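Local coordinates for L-Ala-D/L-Glu epimerase, a muconate lactonizing enzyme (Klebsiella pneumoniae subsp. pneumoniae MGH 78578, PDB 3FCP), which belongs to the muconate lactonizing enzymes of the enolase superfamily, pairing an N-terminal capping domain with a magnesium-binding barrel domain, at residues A[102-114]-A[273-285]. Residues are numbered along the deposited sequence; the frame is centred on the assembly and turned at random.
Sequences NTFAKSAIETALL and LKIAKAGGPNSVL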
ATOM      1  N   ASN A 102     -18.990  11.479 -26.139  1.00 22.36           N
ATOM      2  CA  ASN A 102     -19.085  12.042 -27.481  1.00 22.53           C
ATOM      3  C   ASN A 102     -18.010  13.106 -27.695  1.00 22.93           C
ATOM      4  O   ASN A 102     -18.282  14.185 -28.233  1.00 22.38           O
ATOM      5  CB  ASN A 102     -20.479  12.636 -27.689  1.00 23.16           C
ATOM      6  CG  ASN A 102     -21.541  11.566 -27.878  1.00 26.03           C
ATOM      7  OD1 ASN A 102     -21.815  11.143 -29.004  1.00 25.51           O
ATOM      8  ND2 ASN A 102     -22.131  11.108 -26.774  1.00 23.09           N
ATOM      9  N   THR A 103     -16.791  12.787 -27.268  1.00 21.28           N
ATOM     10  CA  THR A 103     -15.658  13.699 -27.382  1.00 21.87           C
ATOM     11  C   THR A 103     -15.254  13.989 -28.831  1.00 22.13           C
ATOM     12  O   THR A 103     -14.703  15.053 -29.124  1.00 20.40           O
ATOM     13  CB  THR A 103     -14.430  13.146 -26.612  1.00 21.80           C
ATOM     14  OG1 THR A 103     -14.085  11.851 -27.123  1.00 20.62           O
ATOM     15  CG2 THR A 103     -14.741  13.028 -25.119  1.00 22.34           C
ATOM     16  N   PHE A 104     -15.512  13.042 -29.731  1.00 22.80           N
ATOM     17  CA  PHE A 104     -15.175  13.238 -31.136  1.00 22.79           C
ATOM     18  C   PHE A 104     -16.041  14.373 -31.695  1.00 22.43           C
ATOM     19  O   PHE A 104     -15.533  15.294 -32.337  1.00 21.42           O
ATOM     20  CB  PHE A 104     -15.404  11.947 -31.938  1.00 22.31           C
ATOM     21  CG  PHE A 104     -14.263  10.954 -31.840  1.00 23.87           C
ATOM     22  CD1 PHE A 104     -13.586  10.539 -32.987  1.00 25.50           C
ATOM     23  CD2 PHE A 104     -13.871  10.434 -30.608  1.00 23.10           C
ATOM     24  CE1 PHE A 104     -12.530   9.617 -32.910  1.00 24.25           C
ATOM     25  CE2 PHE A 104     -12.819   9.511 -30.512  1.00 25.52           C
ATOM     26  CZ  PHE A 104     -12.146   9.101 -31.668  1.00 25.79           C
ATOM     27  N   ALA A 105     -17.346  14.303 -31.438  1.00 21.52           N
ATOM     28  CA  ALA A 105     -18.277  15.335 -31.889  1.00 21.82           C
ATOM     29  C   ALA A 105     -17.908  16.678 -31.241  1.00 20.94           C
ATOM     30  O   ALA A 105     -17.879  17.707 -31.906  1.00 20.84           O
ATOM     31  CB  ALA A 105     -19.708  14.948 -31.521  1.00 20.72           C
ATOM     32  N   LYS A 106     -17.632  16.661 -29.939  1.00 21.56           N
ATOM     33  CA  LYS A 106     -17.264  17.883 -29.229  1.00 22.09           C
ATOM     34  C   LYS A 106     -15.984  18.490 -29.796  1.00 21.43           C
ATOM     35  O   LYS A 106     -15.855  19.709 -29.892  1.00 19.94           O
ATOM     36  CB  LYS A 106     -17.083  17.600 -27.736  1.00 21.24           C
ATOM     37  CG  LYS A 106     -18.377  17.259 -27.015  1.00 23.06           C
ATOM     38  CD  LYS A 106     -18.119  16.794 -25.581  1.00 23.39           C
ATOM     39  CE  LYS A 106     -19.427  16.501 -24.854  1.00 23.16           C
ATOM     40  NZ  LYS A 106     -19.204  15.863 -23.516  1.00 22.32           N
ATOM     41  N   SER A 107     -15.037  17.640 -30.179  1.00 20.43           N
ATOM     42  CA  SER A 107     -13.777  18.127 -30.728  1.00 20.65           C
ATOM     43  C   SER A 107     -13.975  18.889 -32.044  1.00 20.76           C
ATOM     44  O   SER A 107     -13.311  19.900 -32.287  1.00 22.48           O
ATOM     45  CB  SER A 107     -12.815  16.961 -30.948  1.00 20.36           C
ATOM     46  OG  SER A 107     -11.668  17.396 -31.651  1.00 22.07           O
ATOM     47  N   ALA A 108     -14.870  18.397 -32.894  1.00 20.89           N
ATOM     48  CA  ALA A 108     -15.144  19.066 -34.168  1.00 21.68           C
ATOM     49  C   ALA A 108     -15.730  20.450 -33.891  1.00 21.24           C
ATOM     50  O   ALA A 108     -15.345  21.436 -34.519  1.00 21.78           O
ATOM     51  CB  ALA A 108     -16.121  18.235 -35.009  1.00 21.40           C
ATOM     52  N   ILE A 109     -16.658  20.518 -32.943  1.00 19.92           N
ATOM     53  CA  ILE A 109     -17.291  21.784 -32.577  1.00 21.73           C
ATOM     54  C   ILE A 109     -16.307  22.760 -31.922  1.00 21.39           C
ATOM     55  O   ILE A 109     -16.288  23.951 -32.248  1.00 19.53           O
ATOM     56  CB  ILE A 109     -18.474  21.556 -31.597  1.00 23.38           C
ATOM     57  CG1 ILE A 109     -19.576  20.743 -32.285  1.00 23.86           C
ATOM     58  CG2 ILE A 109     -19.004  22.901 -31.098  1.00 22.78           C
ATOM     59  CD1 ILE A 109     -20.166  21.413 -33.520  1.00 26.37           C
ATOM     60  N   GLU A 110     -15.501  22.262 -30.988  1.00 21.04           N
ATOM     61  CA  GLU A 110     -14.535  23.119 -30.304  1.00 21.94           C
ATOM     62  C   GLU A 110     -13.544  23.672 -31.317  1.00 21.68           C
ATOM     63  O   GLU A 110     -13.133  24.833 -31.237  1.00 20.60           O
ATOM     64  CB  GLU A 110     -13.787  22.337 -29.215  1.00 21.56           C
ATOM     65  CG  GLU A 110     -12.915  23.214 -28.338  1.00 24.10           C
ATOM     66  CD  GLU A 110     -12.211  22.444 -27.234  1.00 23.89           C
ATOM     67  OE1 GLU A 110     -11.062  22.007 -27.441  1.00 24.42           O
ATOM     68  OE2 GLU A 110     -12.817  22.274 -26.159  1.00 24.31           O
ATOM     69  N   THR A 111     -13.164  22.837 -32.279  1.00 22.39           N
ATOM     70  CA  THR A 111     -12.223  23.253 -33.309  1.00 21.89           C
ATOM     71  C   THR A 111     -12.816  24.400 -34.122  1.00 23.63           C
ATOM     72  O   THR A 111     -12.156  25.417 -34.359  1.00 21.27           O
ATOM     73  CB  THR A 111     -11.895  22.088 -34.269  1.00 23.77           C
ATOM     74  OG1 THR A 111     -11.260  21.030 -33.537  1.00 21.87           O
ATOM     75  CG2 THR A 111     -10.961  22.566 -35.394  1.00 24.24           C
ATOM     76  N   ALA A 112     -14.069  24.236 -34.536  1.00 22.77           N
ATOM     77  CA  ALA A 112     -14.745  25.252 -35.334  1.00 23.51           C
ATOM     78  C   ALA A 112     -14.892  26.553 -34.550  1.00 24.15           C
ATOM     79  O   ALA A 112     -14.701  27.646 -35.098  1.00 23.71           O
ATOM     80  CB  ALA A 112     -16.122  24.737 -35.784  1.00 22.04           C
ATOM     81  N   LEU A 113     -15.234  26.436 -33.269  1.00 24.04           N
ATOM     82  CA  LEU A 113     -15.391  27.605 -32.412  1.00 23.77           C
ATOM     83  C   LEU A 113     -14.069  28.356 -32.330  1.00 24.51           C
ATOM     84  O   LEU A 113     -14.043  29.591 -32.405  1.00 24.97           O
ATOM     85  CB  LEU A 113     -15.835  27.189 -31.000  1.00 23.77           C
ATOM     86  CG  LEU A 113     -17.293  26.739 -30.873  1.00 23.58           C
ATOM     87  CD1 LEU A 113     -17.528  26.098 -29.509  1.00 22.39           C
ATOM     88  CD2 LEU A 113     -18.204  27.947 -31.075  1.00 23.00           C
ATOM     89  N   LEU A 114     -12.977  27.615 -32.169  1.00 22.46           N
ATOM     90  CA  LEU A 114     -11.653  28.227 -32.093  1.00 21.82           C
ATOM     91  C   LEU A 114     -11.246  28.832 -33.438  1.00 21.61           C
ATOM     92  O   LEU A 114     -10.623  29.891 -33.485  1.00 20.18           O
ATOM     93  CB  LEU A 114     -10.608  27.199 -31.641  1.00 22.65           C
ATOM     94  CG  LEU A 114     -10.632  26.827 -30.151  1.00 22.08           C
ATOM     95  CD1 LEU A 114      -9.745  25.619 -29.904  1.00 21.72           C
ATOM     96  CD2 LEU A 114     -10.171  28.019 -29.314  1.00 23.68           C
ATOM     97  N   LEU A 273      -1.578  12.239 -26.693  1.00 19.18           N
ATOM     98  CA  LEU A 273      -2.632  13.250 -26.702  1.00 20.56           C
ATOM     99  C   LEU A 273      -3.348  13.227 -28.055  1.00 20.18           C
ATOM    100  O   LEU A 273      -2.705  13.120 -29.102  1.00 19.22           O
ATOM    101  CB  LEU A 273      -2.039  14.648 -26.482  1.00 20.06           C
ATOM    102  CG  LEU A 273      -1.138  14.898 -25.272  1.00 20.70           C
ATOM    103  CD1 LEU A 273      -0.562  16.312 -25.342  1.00 19.99           C
ATOM    104  CD2 LEU A 273      -1.939  14.707 -23.995  1.00 18.19           C
ATOM    105  N   LYS A 274      -4.676  13.300 -28.032  1.00 19.48           N
ATOM    106  CA  LYS A 274      -5.468  13.338 -29.263  1.00 20.96           C
ATOM    107  C   LYS A 274      -6.663  14.245 -29.009  1.00 21.98           C
ATOM    108  O   LYS A 274      -7.383  14.062 -28.030  1.00 19.18           O
ATOM    109  CB  LYS A 274      -5.948  11.934 -29.658  1.00 22.18           C
ATOM    110  CG  LYS A 274      -4.813  10.976 -30.047  1.00 21.95           C
ATOM    111  CD  LYS A 274      -5.341   9.651 -30.570  1.00 21.17           C
ATOM    112  CE  LYS A 274      -4.187   8.710 -30.953  1.00 22.67           C
ATOM    113  NZ  LYS A 274      -4.692   7.435 -31.505  1.00 21.06           N
ATOM    114  N   ILE A 275      -6.888  15.222 -29.884  1.00 22.15           N
ATOM    115  CA  ILE A 275      -8.006  16.128 -29.655  1.00 21.88           C
ATOM    116  C   ILE A 275      -9.346  15.398 -29.654  1.00 22.26           C
ATOM    117  O   ILE A 275     -10.244  15.757 -28.883  1.00 21.01           O
ATOM    118  CB  ILE A 275      -8.026  17.311 -30.677  1.00 20.93           C
ATOM    119  CG1 ILE A 275      -8.299  16.817 -32.097  1.00 19.01           C
ATOM    120  CG2 ILE A 275      -6.697  18.060 -30.626  1.00 20.90           C
ATOM    121  CD1 ILE A 275      -8.430  17.972 -33.112  1.00 19.26           C
ATOM    122  N   ALA A 276      -9.467  14.357 -30.482  1.00 21.06           N
ATOM    123  CA  ALA A 276     -10.709  13.581 -30.571  1.00 20.91           C
ATOM    124  C   ALA A 276     -11.072  12.877 -29.264  1.00 21.57           C
ATOM    125  O   ALA A 276     -12.251  12.770 -28.915  1.00 19.57           O
ATOM    126  CB  ALA A 276     -10.611  12.545 -31.703  1.00 21.44           C
ATOM    127  N   LYS A 277     -10.061  12.383 -28.552  1.00 20.83           N
ATOM    128  CA  LYS A 277     -10.282  11.685 -27.288  1.00 21.39           C
ATOM    129  C   LYS A 277     -10.648  12.626 -26.143  1.00 21.09           C
ATOM    130  O   LYS A 277     -11.411  12.253 -25.251  1.00 21.11           O
ATOM    131  CB  LYS A 277      -9.031  10.887 -26.875  1.00 21.41           C
ATOM    132  CG  LYS A 277      -8.678   9.695 -27.775  1.00 21.02           C
ATOM    133  CD  LYS A 277      -7.569   8.816 -27.179  1.00 21.19           C
ATOM    134  CE  LYS A 277      -6.264   9.581 -26.950  1.00 22.94           C
ATOM    135  NZ  LYS A 277      -5.225   8.763 -26.238  1.00 21.33           N
ATOM    136  N   ALA A 278     -10.112  13.842 -26.176  1.00 21.18           N
ATOM    137  CA  ALA A 278     -10.348  14.810 -25.108  1.00 21.60           C
ATOM    138  C   ALA A 278     -11.504  15.780 -25.326  1.00 23.13           C
ATOM    139  O   ALA A 278     -12.040  16.332 -24.363  1.00 24.06           O
ATOM    140  CB  ALA A 278      -9.078  15.597 -24.850  1.00 23.22           C
ATOM    141  N   GLY A 279     -11.886  15.996 -26.579  1.00 21.02           N
ATOM    142  CA  GLY A 279     -12.962  16.930 -26.859  1.00 21.76           C
ATOM    143  C   GLY A 279     -12.511  18.216 -27.545  1.00 21.27           C
ATOM    144  O   GLY A 279     -13.221  19.228 -27.504  1.00 20.53           O
ATOM    145  N   GLY A 280     -11.327  18.203 -28.159  1.00 19.33           N
ATOM    146  CA  GLY A 280     -10.873  19.387 -28.869  1.00 21.40           C
ATOM    147  C   GLY A 280      -9.494  19.928 -28.545  1.00 20.89           C
ATOM    148  O   GLY A 280      -8.849  19.497 -27.585  1.00 22.12           O
ATOM    149  N   PRO A 281      -9.018  20.896 -29.337  1.00 20.28           N
ATOM    150  CA  PRO A 281      -7.702  21.529 -29.167  1.00 19.94           C
ATOM    151  C   PRO A 281      -7.494  22.201 -27.803  1.00 20.49           C
ATOM    152  O   PRO A 281      -6.377  22.266 -27.310  1.00 18.58           O
ATOM    153  CB  PRO A 281      -7.651  22.542 -30.311  1.00 19.58           C
ATOM    154  CG  PRO A 281      -8.549  21.927 -31.364  1.00 21.22           C
ATOM    155  CD  PRO A 281      -9.706  21.421 -30.531  1.00 20.08           C
ATOM    156  N   ASN A 282      -8.559  22.721 -27.196  1.00 22.47           N
ATOM    157  CA  ASN A 282      -8.398  23.348 -25.882  1.00 21.53           C
ATOM    158  C   ASN A 282      -8.548  22.315 -24.770  1.00 20.62           C
ATOM    159  O   ASN A 282      -7.758  22.283 -23.817  1.00 19.89           O
ATOM    160  CB  ASN A 282      -9.418  24.477 -25.671  1.00 20.99           C
ATOM    161  CG  ASN A 282      -9.187  25.232 -24.364  1.00 23.44           C
ATOM    162  OD1 ASN A 282     -10.107  25.413 -23.564  1.00 27.46           O
ATOM    163  ND2 ASN A 282      -7.957  25.678 -24.147  1.00 20.80           N
ATOM    164  N   SER A 283      -9.562  21.464 -24.895  1.00 22.09           N
ATOM    165  CA  SER A 283      -9.817  20.429 -23.892  1.00 22.04           C
ATOM    166  C   SER A 283      -8.626  19.496 -23.686  1.00 20.67           C
ATOM    167  O   SER A 283      -8.346  19.074 -22.563  1.00 20.20           O
ATOM    168  CB  SER A 283     -11.045  19.601 -24.284  1.00 22.69           C
ATOM    169  OG  SER A 283     -12.224  20.384 -24.213  1.00 23.49           O
ATOM    170  N   VAL A 284      -7.915  19.177 -24.762  1.00 20.34           N
ATOM    171  CA  VAL A 284      -6.774  18.279 -24.642  1.00 20.01           C
ATOM    172  C   VAL A 284      -5.641  18.882 -23.803  1.00 20.22           C
ATOM    173  O   VAL A 284      -4.832  18.149 -23.230  1.00 17.40           O
ATOM    174  CB  VAL A 284      -6.218  17.877 -26.040  1.00 21.86           C
ATOM    175  CG1 VAL A 284      -5.488  19.050 -26.676  1.00 19.64           C
ATOM    176  CG2 VAL A 284      -5.299  16.656 -25.906  1.00 20.06           C
ATOM    177  N   LEU A 285      -5.592  20.211 -23.719  1.00 19.82           N
ATOM    178  CA  LEU A 285      -4.551  20.884 -22.946  1.00 20.43           C
ATOM    179  C   LEU A 285      -4.618  20.592 -21.446  1.00 21.76           C
ATOM    180  O   LEU A 285      -3.589  20.623 -20.764  1.00 19.23           O
ATOM    181  CB  LEU A 285      -4.603  22.401 -23.185  1.00 20.97           C
ATOM    182  CG  LEU A 285      -4.382  22.815 -24.643  1.00 22.45           C
ATOM    183  CD1 LEU A 285      -4.499  24.329 -24.780  1.00 25.19           C
ATOM    184  CD2 LEU A 285      -3.006  22.347 -25.102  1.00 25.03           C
TER
HETATM  185  O   HOH W   1     -12.715  23.724 -23.981  1.00 27.51           O
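Ile-275 lays its CG1 branch against the hydroxyl of Ser-107, Ile-275 CG1 to Ser-107 OG 3.4 Å. Thr-111 and Ile-275 both also touch helix 307-317. Ala-276 makes two contacts. Ala-276 CB sits over the centre of the Phe-104 ring, 3.6 Å from the centroid and 7° off the normal, a CH-pi contact. Ala-276 O accepts from Thr-103 OG1 at 2.7 Å, in the carbonyl plane. With chi1 at 58°, Thr-103 OG1 lies between its own N and carbonyl carbon and faces the end of the short helix 275-278. The CB of Lys-277 points away; its NZ bonds to Val-253 O and forms a salt bridge with Asp-250, a magnesium ligand.

Gly-279 ends that helix with positive phi. Gly-279 CA comes to 3.4 Å from Thr-103 O in a nearly straight CA-H...O contact. The closest pair of CA atoms across the contact is that of Ser-107 and Gly-280, 3.7 Å apart. Pro-281 packs its CB on Leu-114 CD1, and its CD meets Thr-111 OG1, which is itself bonded to Ser-107 O.

Glu-110 holds the next turn. Its chain is fully extended, CG anti to the backbone N (chi1 -172°), and carries the carboxylate to the backbone of Asn-282 and Ser-283. OE1 faces the N-H groups of these two residues, though its exact place is doubtful. Glu-110 OE2 takes the Ser-283 hydroxyl on its syn lone pair, Ser-283 OG to Glu-110 OE2 2.8 Å. A water bridges OE2 to Asn-282 OD1.

The contact joins the capping domain to the barrel just after strand 270-273, the two-domain arrangement of the enolase superfamily.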